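Secreted protein (Streptomyces lividans TK24, PDB 5LXZ) probably acts as a secreted copper-radical oxidase of the galactose oxidase-like family AA5. Local coordinates at residues L466-R471 with A598-V603. The protein carries 1 engineered substitution. Numbering follows the deposited sequence.
With PO4 (phosphate ion), chain G.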
# COMPACT_ATOMS: atom_id res chain seq x y z
N LEU A 466 -6.98 -9.70 8.09
CA LEU A 466 -8.05 -10.38 8.84
C LEU A 466 -8.37 -11.72 8.20
O LEU A 466 -8.54 -11.81 6.99
CB LEU A 466 -9.31 -9.53 8.84
CG LEU A 466 -10.58 -10.11 9.48
CD1 LEU A 466 -10.40 -10.35 10.98
CD2 LEU A 466 -11.81 -9.24 9.20
N LEU A 467 -8.46 -12.76 9.02
CA LEU A 467 -8.76 -14.09 8.56
C LEU A 467 -10.23 -14.44 8.82
O LEU A 467 -10.86 -13.86 9.71
CB LEU A 467 -7.85 -15.09 9.28
CG LEU A 467 -6.35 -14.84 9.16
CD1 LEU A 467 -5.54 -15.78 10.02
CD2 LEU A 467 -5.87 -14.96 7.74
N PRO A 468 -10.74 -15.48 8.14
CA PRO A 468 -12.14 -15.87 8.32
C PRO A 468 -12.51 -16.32 9.71
O PRO A 468 -13.67 -16.22 10.09
CB PRO A 468 -12.33 -16.96 7.26
CG PRO A 468 -11.36 -16.59 6.18
CD PRO A 468 -10.16 -16.10 6.93
N ASP A 469 -11.54 -16.74 10.50
CA ASP A 469 -11.83 -17.15 11.88
C ASP A 469 -11.85 -16.00 12.84
O ASP A 469 -12.09 -16.21 14.06
CB ASP A 469 -10.91 -18.27 12.32
CG ASP A 469 -9.50 -17.82 12.60
OD1 ASP A 469 -9.11 -16.72 12.21
OD2 ASP A 469 -8.70 -18.59 13.22
N GLY A 470 -11.62 -14.77 12.37
CA GLY A 470 -11.59 -13.59 13.22
C GLY A 470 -10.25 -13.27 13.86
O GLY A 470 -10.14 -12.28 14.57
N ARG A 471 -9.24 -14.10 13.63
CA ARG A 471 -7.87 -13.77 14.01
C ARG A 471 -7.23 -13.05 12.85
O ARG A 471 -7.80 -12.97 11.77
CB ARG A 471 -7.09 -15.01 14.35
CG ARG A 471 -7.67 -15.75 15.55
CD ARG A 471 -6.86 -17.00 15.92
NE ARG A 471 -7.40 -17.62 17.12
CZ ARG A 471 -8.46 -18.42 17.15
NH1 ARG A 471 -9.13 -18.75 16.05
NH2 ARG A 471 -8.90 -18.88 18.31
N ALA A 598 -16.41 -16.49 9.71
CA ALA A 598 -17.07 -15.98 8.55
C ALA A 598 -17.57 -17.02 7.59
O ALA A 598 -16.93 -18.06 7.42
CB ALA A 598 -16.13 -15.02 7.80
N GLU A 599 -18.67 -16.71 6.91
CA GLU A 599 -19.10 -17.40 5.72
C GLU A 599 -18.78 -16.53 4.54
O GLU A 599 -18.95 -15.31 4.62
CB GLU A 599 -20.60 -17.66 5.75
CG GLU A 599 -21.03 -18.57 6.88
CD GLU A 599 -20.50 -19.97 6.70
OE1 GLU A 599 -21.01 -20.65 5.79
OE2 GLU A 599 -19.56 -20.39 7.42
N TRP A 600 -18.42 -17.14 3.43
CA TRP A 600 -18.14 -16.39 2.20
C TRP A 600 -19.39 -16.07 1.40
O TRP A 600 -20.26 -16.94 1.17
CB TRP A 600 -17.13 -17.13 1.34
CG TRP A 600 -15.73 -17.06 1.88
CD1 TRP A 600 -15.13 -17.96 2.70
CD2 TRP A 600 -14.82 -15.98 1.76
NE1 TRP A 600 -13.88 -17.56 3.03
CE2 TRP A 600 -13.66 -16.33 2.49
CE3 TRP A 600 -14.84 -14.78 1.05
CZ2 TRP A 600 -12.54 -15.53 2.51
CZ3 TRP A 600 -13.71 -13.97 1.11
CH2 TRP A 600 -12.59 -14.34 1.85
N VAL A 601 -19.48 -14.83 0.92
CA VAL A 601 -20.61 -14.33 0.15
C VAL A 601 -20.07 -13.66 -1.09
O VAL A 601 -19.16 -12.80 -1.00
CB VAL A 601 -21.45 -13.34 0.96
CG1 VAL A 601 -22.52 -12.66 0.10
CG2 VAL A 601 -22.09 -14.08 2.10
N ARG A 602 -20.56 -14.06 -2.25
CA ARG A 602 -20.24 -13.40 -3.49
C ARG A 602 -21.33 -12.43 -3.84
O ARG A 602 -22.50 -12.78 -3.91
CB ARG A 602 -20.07 -14.41 -4.62
CG ARG A 602 -19.55 -13.76 -5.89
CD ARG A 602 -19.39 -14.75 -7.01
NE ARG A 602 -20.63 -15.23 -7.58
CZ ARG A 602 -21.30 -14.64 -8.58
NH1 ARG A 602 -20.90 -13.50 -9.10
NH2 ARG A 602 -22.41 -15.22 -9.05
N VAL A 603 -20.94 -11.20 -4.12
CA VAL A 603 -21.85 -10.17 -4.63
C VAL A 603 -21.57 -9.98 -6.10
O VAL A 603 -20.48 -9.58 -6.49
CB VAL A 603 -21.66 -8.86 -3.85
CG1 VAL A 603 -22.54 -7.77 -4.40
CG2 VAL A 603 -21.90 -9.06 -2.36
P PO4 G . -11.92 -20.84 17.38
O1 PO4 G . -11.98 -22.34 17.18
O2 PO4 G . -11.40 -20.25 16.06
O3 PO4 G . -13.29 -20.29 17.73
O4 PO4 G . -11.04 -20.49 18.55
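With chi1 of -73°, Trp600 sets CG beside its backbone N and opposite its carbonyl carbon, and the indole reaches back to Pro468, which is the second residue of a type I beta turn, Leu467 to Gly470, that presents the Pro468 carbonyl to Ala598. The turn joins strands 462-466 and 472-476, which belong to a four-stranded antiparallel sheet with the N-terminal strand 14-18, an arrangement consistent with a Kelch-type propeller blade. Ala598 leads into strand 599-603 of the C-terminal galactose oxidase-like early set domain, so the contact joins two domains.

One hydrogen bond ties them: Ala598 N donates to Pro468 O over 2.8 Å, nearly straight at 168°. Beside it Ala598 CB lies 4.3 Å from Pro468 CB. The exo-puckered ring of Pro468 meets the indole obliquely, its CG 4.0 Å from Trp600 CZ2, and Leu33 touches both side chains.

The turn is braced on its other flank. Asp469 OD1 takes the backbone N of Arg471 in an Asx turn, and, in one of the two modelled conformers of Arg471, OD2 forms a salt bridge with Arg471 NH1 at 2.9 Å; both donors approach from above the carboxylate plane. In this conformer NE is hydrogen-bonded to Thr500 OG1, a further anchor for the guanidinium. A phosphate ion, probably from the crystallisation liquor, is shared with Arg509 and lies at the guanidinium edge, where Arg471 NH1 reaches O2 and NH2 reaches O4, each at 2.7 Å.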